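Hypothetical protein VC0714 (Vibrio cholerae O1 biovar eltor str. N16961, PDB 1U9D) is of unknown function but belongs to the DUF1904 family of the MIF clan, which suggests structural kinship with the tautomerase-like proteins. Local coordinates at residues 33-38 against 90-95; 38-43 against 49-54. All coordinates share one frame; numbering follows the deposited sequence.

Interaction 1: residues 33-38 against 90-95; sequences VPTLLN and TDQIRQ
Gln92 of helix 79-97 lays its amide against Thr35 and Leu36 of helix 26-44. These are the two helices packed on one face of the four-stranded sheet. Their backbones come nearest at Leu36 and Gln92, with CA atoms 7.2 Å apart, and Gln92, whose CB points toward helix 26-44, fills the space between the helices there.

The van der Waals part comes from Leu36, whose CD2 methyl lies 3.9 Å from the amide carbon Gln92 CD as the two side chains pass at a slant. Beneath them, Leu36 rests on Leu19 and Phe21 of strand 18-22, while Gln92 also touches Leu32, one turn before Leu36 on helix 26-44.

The polar part gathers at the tip of the glutamine. CG leaves beside the backbone N (chi1 -65°), and a bend at chi2 then carries the amide across to helix 26-44. Gln92 CD is 3.8 Å from Thr35 OG1 and 3.9 Å from Thr35 O, so the amide sits between hydroxyl and carbonyl. Its nitrogen and oxygen are probably interchanged in the model. Thr35 OG1 has a firm partner of its own in Leu32 O, to which it is hydrogen-bonded.

The chemistry therefore divides by depth: the buried Leu36 packs between the glutamine and the sheet, and the amide lies by polar atoms of the more exposed Thr35.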
loop_
_atom_site.group_PDB
_atom_site.type_symbol
_atom_site.label_atom_id
_atom_site.label_comp_id
_atom_site.label_asym_id
_atom_site.label_seq_id
_atom_site.Cartn_x
_atom_site.Cartn_y
_atom_site.Cartn_z
ATOM N N VAL A 33 -6.606 -15.222 -16.638
ATOM C CA VAL A 33 -6.953 -14.954 -15.253
ATOM C C VAL A 33 -5.756 -15.232 -14.347
ATOM O O VAL A 33 -5.393 -14.368 -13.573
ATOM C CB VAL A 33 -8.218 -15.692 -14.807
ATOM C CG1 VAL A 33 -8.282 -15.749 -13.253
ATOM C CG2 VAL A 33 -9.460 -14.980 -15.347
ATOM N N PRO A 34 -5.087 -16.378 -14.465
ATOM C CA PRO A 34 -3.921 -16.626 -13.596
ATOM C C PRO A 34 -2.801 -15.615 -13.739
ATOM O O PRO A 34 -2.210 -15.224 -12.746
ATOM C CB PRO A 34 -3.399 -17.994 -14.041
ATOM C CG PRO A 34 -4.480 -18.610 -14.882
ATOM C CD PRO A 34 -5.361 -17.506 -15.368
ATOM N N THR A 35 -2.509 -15.186 -14.956
ATOM C CA THR A 35 -1.441 -14.221 -15.134
ATOM C C THR A 35 -1.855 -12.836 -14.659
ATOM O O THR A 35 -1.041 -12.091 -14.101
ATOM C CB THR A 35 -0.957 -14.202 -16.604
ATOM O OG1 THR A 35 -2.028 -13.822 -17.468
ATOM C CG2 THR A 35 -0.617 -15.586 -17.065
ATOM N N LEU A 36 -3.120 -12.475 -14.858
ATOM C CA LEU A 36 -3.614 -11.190 -14.353
ATOM C C LEU A 36 -3.609 -11.135 -12.844
ATOM O O LEU A 36 -3.267 -10.119 -12.252
ATOM C CB LEU A 36 -5.039 -10.901 -14.838
ATOM C CG LEU A 36 -5.228 -9.840 -15.884
ATOM C CD1 LEU A 36 -6.725 -9.512 -15.939
ATOM C CD2 LEU A 36 -4.410 -8.620 -15.590
ATOM N N LEU A 37 -4.019 -12.209 -12.200
ATOM C CA LEU A 37 -4.026 -12.242 -10.743
ATOM C C LEU A 37 -2.610 -12.024 -10.185
ATOM O O LEU A 37 -2.408 -11.246 -9.253
ATOM C CB LEU A 37 -4.620 -13.565 -10.227
ATOM C CG LEU A 37 -4.667 -13.705 -8.718
ATOM C CD1 LEU A 37 -5.373 -12.523 -8.071
ATOM C CD2 LEU A 37 -5.350 -15.010 -8.343
ATOM N N ASN A 38 -1.630 -12.690 -10.781
ATOM C CA ASN A 38 -0.242 -12.537 -10.388
ATOM C C ASN A 38 0.204 -11.082 -10.496
ATOM O O ASN A 38 0.720 -10.509 -9.533
ATOM C CB ASN A 38 0.672 -13.402 -11.257
ATOM C CG ASN A 38 0.586 -14.875 -10.929
ATOM O OD1 ASN A 38 0.178 -15.273 -9.845
ATOM N ND2 ASN A 38 0.986 -15.698 -11.887
ATOM N N THR A 90 -4.649 -4.224 -20.249
ATOM C CA THR A 90 -4.597 -4.049 -21.681
ATOM C C THR A 90 -3.451 -4.819 -22.302
ATOM O O THR A 90 -3.642 -5.541 -23.289
ATOM C CB THR A 90 -4.504 -2.556 -21.994
ATOM O OG1 THR A 90 -5.697 -1.922 -21.501
ATOM C CG2 THR A 90 -4.528 -2.318 -23.479
ATOM N N ASP A 91 -2.291 -4.705 -21.679
ATOM C CA ASP A 91 -1.078 -5.384 -22.110
ATOM C C ASP A 91 -1.189 -6.908 -22.074
ATOM O O ASP A 91 -0.811 -7.580 -23.036
ATOM C CB ASP A 91 0.119 -4.864 -21.298
ATOM C CG ASP A 91 0.600 -3.493 -21.790
ATOM O OD1 ASP A 91 0.167 -3.072 -22.897
ATOM O OD2 ASP A 91 1.401 -2.755 -21.156
ATOM N N GLN A 92 -1.768 -7.469 -21.023
ATOM C CA GLN A 92 -1.994 -8.910 -20.997
ATOM C C GLN A 92 -2.976 -9.402 -22.056
ATOM O O GLN A 92 -2.713 -10.393 -22.744
ATOM C CB GLN A 92 -2.436 -9.333 -19.610
ATOM C CG GLN A 92 -1.319 -9.103 -18.599
ATOM C CD GLN A 92 -1.293 -10.116 -17.483
ATOM O OE1 GLN A 92 -0.492 -9.987 -16.555
ATOM N NE2 GLN A 92 -2.178 -11.102 -17.541
ATOM N N ILE A 93 -4.093 -8.700 -22.226
ATOM C CA ILE A 93 -5.040 -9.049 -23.273
ATOM C C ILE A 93 -4.389 -8.949 -24.667
ATOM O O ILE A 93 -4.652 -9.781 -25.518
ATOM C CB ILE A 93 -6.337 -8.187 -23.183
ATOM C CG1 ILE A 93 -7.380 -8.870 -22.301
ATOM C CG2 ILE A 93 -6.966 -7.990 -24.537
ATOM C CD1 ILE A 93 -7.586 -8.227 -20.979
ATOM N N ARG A 94 -3.543 -7.955 -24.888
ATOM C CA ARG A 94 -2.883 -7.794 -26.192
ATOM C C ARG A 94 -1.970 -8.955 -26.543
ATOM O O ARG A 94 -1.839 -9.342 -27.714
ATOM C CB ARG A 94 -2.104 -6.495 -26.234
ATOM C CG ARG A 94 -3.040 -5.325 -26.271
ATOM C CD ARG A 94 -2.497 -4.071 -26.811
ATOM N NE ARG A 94 -3.527 -3.338 -27.541
ATOM C CZ ARG A 94 -3.493 -2.034 -27.765
ATOM N NH1 ARG A 94 -2.478 -1.295 -27.328
ATOM N NH2 ARG A 94 -4.479 -1.459 -28.441
ATOM N N GLN A 95 -1.353 -9.515 -25.517
ATOM C CA GLN A 95 -0.556 -10.716 -25.660
ATOM C C GLN A 95 -1.312 -11.890 -26.239
ATOM O O GLN A 95 -0.742 -12.683 -26.964
ATOM C CB GLN A 95 -0.020 -11.123 -24.298
ATOM C CG GLN A 95 1.106 -12.093 -24.372
ATOM C CD GLN A 95 2.278 -11.594 -23.581
ATOM O OE1 GLN A 95 2.272 -11.690 -22.353
ATOM N NE2 GLN A 95 3.278 -11.026 -24.267
#

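Interaction 2: residues 38-43 against 49-54; sequences NELSSL and NAFTFE
The Phe51 ring reaches under helix 26-44 and meets Leu40 and Ser41, joining the helix of a beta-alpha-beta unit to the chain that enters its second strand. In this unit strand 18-22 leads into helix 26-44, and the chain returns to strand 52-55, parallel to and beside the first strand. Phe51 lies just ahead of that second strand.

The outer ring atoms CE1, CZ and CE2 do the touching, and the helix atoms approach the ring obliquely. Phe51 CE1 lies 3.7 Å from Leu40 CB, while Phe51 CE2 is 3.8 Å from Ser41 CA and 3.9 Å from Ser41 CB. Between CE1 and CE2, Phe51 CZ approaches the peptide that joins the two residues, 3.9 Å from Leu40 O. The ring thus bears on the helix backbone as much as on its side chains. With CG beside the backbone N (chi1 -60°), the benzyl group is directed at the helix. No hydrogen bond crosses the contact.

Further out, Leu37 and Leu44 from the same helix, together with Pro17 and Thr46, pack round Phe51. Leu40 extends past the ring to Leu19 on the sheet and to Ile85 and Val88 of helix 79-97, which ties the contact to the rest of the core. Backbone hydrogen bonds of Thr52 with Pro17 and Leu19 hold the strand that begins just after Phe51.

Ser41 is buried, and its polar end is satisfied within the helix: OG turns back to bond Leu37 O. The next serine does the same on the exposed side, where Ser42 OG donates to Asn38 O at 3.0 Å, with a C=O...donor angle of 155° and a tilt of 24° from the carbonyl plane.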
loop_
_atom_site.group_PDB
_atom_site.type_symbol
_atom_site.label_atom_id
_atom_site.label_comp_id
_atom_site.label_asym_id
_atom_site.label_seq_id
_atom_site.Cartn_x
_atom_site.Cartn_y
_atom_site.Cartn_z
ATOM N N ASN A 38 -1.630 -12.690 -10.781
ATOM C CA ASN A 38 -0.242 -12.537 -10.388
ATOM C C ASN A 38 0.204 -11.082 -10.496
ATOM O O ASN A 38 0.720 -10.509 -9.533
ATOM C CB ASN A 38 0.672 -13.402 -11.257
ATOM C CG ASN A 38 0.586 -14.875 -10.929
ATOM O OD1 ASN A 38 0.178 -15.273 -9.845
ATOM N ND2 ASN A 38 0.986 -15.698 -11.887
ATOM N N GLU A 39 -0.027 -10.477 -11.654
ATOM C CA GLU A 39 0.414 -9.102 -11.890
ATOM C C GLU A 39 -0.337 -8.046 -11.070
ATOM O O GLU A 39 0.296 -7.144 -10.500
ATOM C CB GLU A 39 0.419 -8.746 -13.385
ATOM C CG GLU A 39 1.366 -7.587 -13.666
ATOM C CD GLU A 39 1.626 -7.287 -15.137
ATOM O OE1 GLU A 39 1.053 -7.954 -16.025
ATOM O OE2 GLU A 39 2.421 -6.350 -15.405
ATOM N N LEU A 40 -1.659 -8.156 -10.970
ATOM C CA LEU A 40 -2.443 -7.175 -10.198
ATOM C C LEU A 40 -2.211 -7.258 -8.696
ATOM O O LEU A 40 -2.144 -6.236 -8.020
ATOM C CB LEU A 40 -3.931 -7.305 -10.501
ATOM C CG LEU A 40 -4.307 -6.990 -11.946
ATOM C CD1 LEU A 40 -5.798 -7.237 -12.175
ATOM C CD2 LEU A 40 -3.951 -5.555 -12.300
ATOM N N SER A 41 -2.072 -8.458 -8.157
ATOM C CA SER A 41 -1.906 -8.571 -6.710
ATOM C C SER A 41 -0.546 -7.997 -6.289
ATOM O O SER A 41 -0.448 -7.353 -5.248
ATOM C CB SER A 41 -2.124 -10.000 -6.216
ATOM O OG SER A 41 -1.239 -10.896 -6.822
ATOM N N SER A 42 0.475 -8.205 -7.124
ATOM C CA SER A 42 1.794 -7.597 -6.936
ATOM C C SER A 42 1.742 -6.084 -7.059
ATOM O O SER A 42 2.240 -5.348 -6.195
ATOM C CB SER A 42 2.770 -8.099 -7.999
ATOM O OG SER A 42 2.999 -9.480 -7.870
ATOM N N LEU A 43 1.153 -5.624 -8.151
ATOM C CA LEU A 43 1.061 -4.202 -8.421
ATOM C C LEU A 43 0.365 -3.433 -7.307
ATOM O O LEU A 43 0.822 -2.373 -6.932
ATOM C CB LEU A 43 0.324 -3.962 -9.719
ATOM C CG LEU A 43 0.220 -2.492 -10.085
ATOM C CD1 LEU A 43 1.589 -1.985 -10.557
ATOM C CD2 LEU A 43 -0.855 -2.284 -11.113
ATOM N N ASN A 49 -6.784 -13.340 -2.730
ATOM C CA ASN A 49 -8.207 -13.627 -2.533
ATOM C C ASN A 49 -9.112 -12.381 -2.497
ATOM O O ASN A 49 -10.318 -12.504 -2.318
ATOM C CB ASN A 49 -8.440 -14.546 -1.320
ATOM C CG ASN A 49 -8.035 -13.916 -0.008
ATOM O OD1 ASN A 49 -7.575 -12.779 0.043
ATOM N ND2 ASN A 49 -8.182 -14.682 1.077
ATOM N N ALA A 50 -8.537 -11.195 -2.693
ATOM C CA ALA A 50 -9.289 -9.952 -2.766
ATOM C C ALA A 50 -9.865 -9.692 -4.178
ATOM O O ALA A 50 -10.718 -8.823 -4.316
ATOM C CB ALA A 50 -8.408 -8.777 -2.348
ATOM N N PHE A 51 -9.446 -10.461 -5.189
ATOM C CA PHE A 51 -9.885 -10.267 -6.565
ATOM C C PHE A 51 -10.903 -11.336 -6.943
ATOM O O PHE A 51 -10.805 -12.487 -6.509
ATOM C CB PHE A 51 -8.700 -10.350 -7.543
ATOM C CG PHE A 51 -7.625 -9.336 -7.297
ATOM C CD1 PHE A 51 -7.508 -8.219 -8.108
ATOM C CD2 PHE A 51 -6.700 -9.521 -6.291
ATOM C CE1 PHE A 51 -6.541 -7.265 -7.871
ATOM C CE2 PHE A 51 -5.699 -8.578 -6.071
ATOM C CZ PHE A 51 -5.633 -7.450 -6.863
ATOM N N THR A 52 -11.887 -10.964 -7.756
ATOM C CA THR A 52 -12.763 -11.948 -8.369
ATOM C C THR A 52 -12.786 -11.665 -9.877
ATOM O O THR A 52 -12.625 -10.521 -10.317
ATOM C CB THR A 52 -14.164 -11.942 -7.752
ATOM O OG1 THR A 52 -14.847 -10.730 -8.095
ATOM C CG2 THR A 52 -14.108 -11.913 -6.226
ATOM N N PHE A 53 -12.950 -12.725 -10.642
ATOM C CA PHE A 53 -12.928 -12.675 -12.091
ATOM C C PHE A 53 -14.182 -13.355 -12.604
ATOM O O PHE A 53 -14.501 -14.471 -12.178
ATOM C CB PHE A 53 -11.706 -13.417 -12.610
ATOM C CG PHE A 53 -10.422 -12.895 -12.082
ATOM C CD1 PHE A 53 -9.720 -11.935 -12.772
ATOM C CD2 PHE A 53 -9.910 -13.352 -10.878
ATOM C CE1 PHE A 53 -8.529 -11.440 -12.269
ATOM C CE2 PHE A 53 -8.749 -12.856 -10.389
ATOM C CZ PHE A 53 -8.058 -11.885 -11.083
ATOM N N GLU A 54 -14.908 -12.702 -13.507
ATOM C CA GLU A 54 -16.169 -13.241 -14.008
ATOM C C GLU A 54 -16.169 -13.207 -15.541
ATOM O O GLU A 54 -15.866 -12.201 -16.115
ATOM C CB GLU A 54 -17.321 -12.392 -13.456
ATOM C CG GLU A 54 -18.695 -12.719 -13.989
ATOM C CD GLU A 54 -19.824 -12.016 -13.234
ATOM O OE1 GLU A 54 -21.000 -12.289 -13.575
ATOM O OE2 GLU A 54 -19.571 -11.195 -12.309
#

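Overall arrangement
Interactions 1 and 2 share helix 26-44 and overlap at Asn38, with centres about 10 Å apart. Along the chain, 38-43 with 49-54 is nested inside the loop closed by 33-38 with 90-95. One contact ties the helix to its companion, helix 79-97, and the other ties it to the chain entering strand 52-55. Between them, Leu37 CD1 lies 3.7 Å from Phe51 CD2, and Val33 CG1 is 3.7 Å from Phe53 CD2, so the helix face turned from Gln92 packs on the two phenylalanines. Glu39 also comes close to the Gln92 amide, but the chemistry of that approach is uncertain because the amide is probably turned over. Neither contact is touched by the second chain of the assembly.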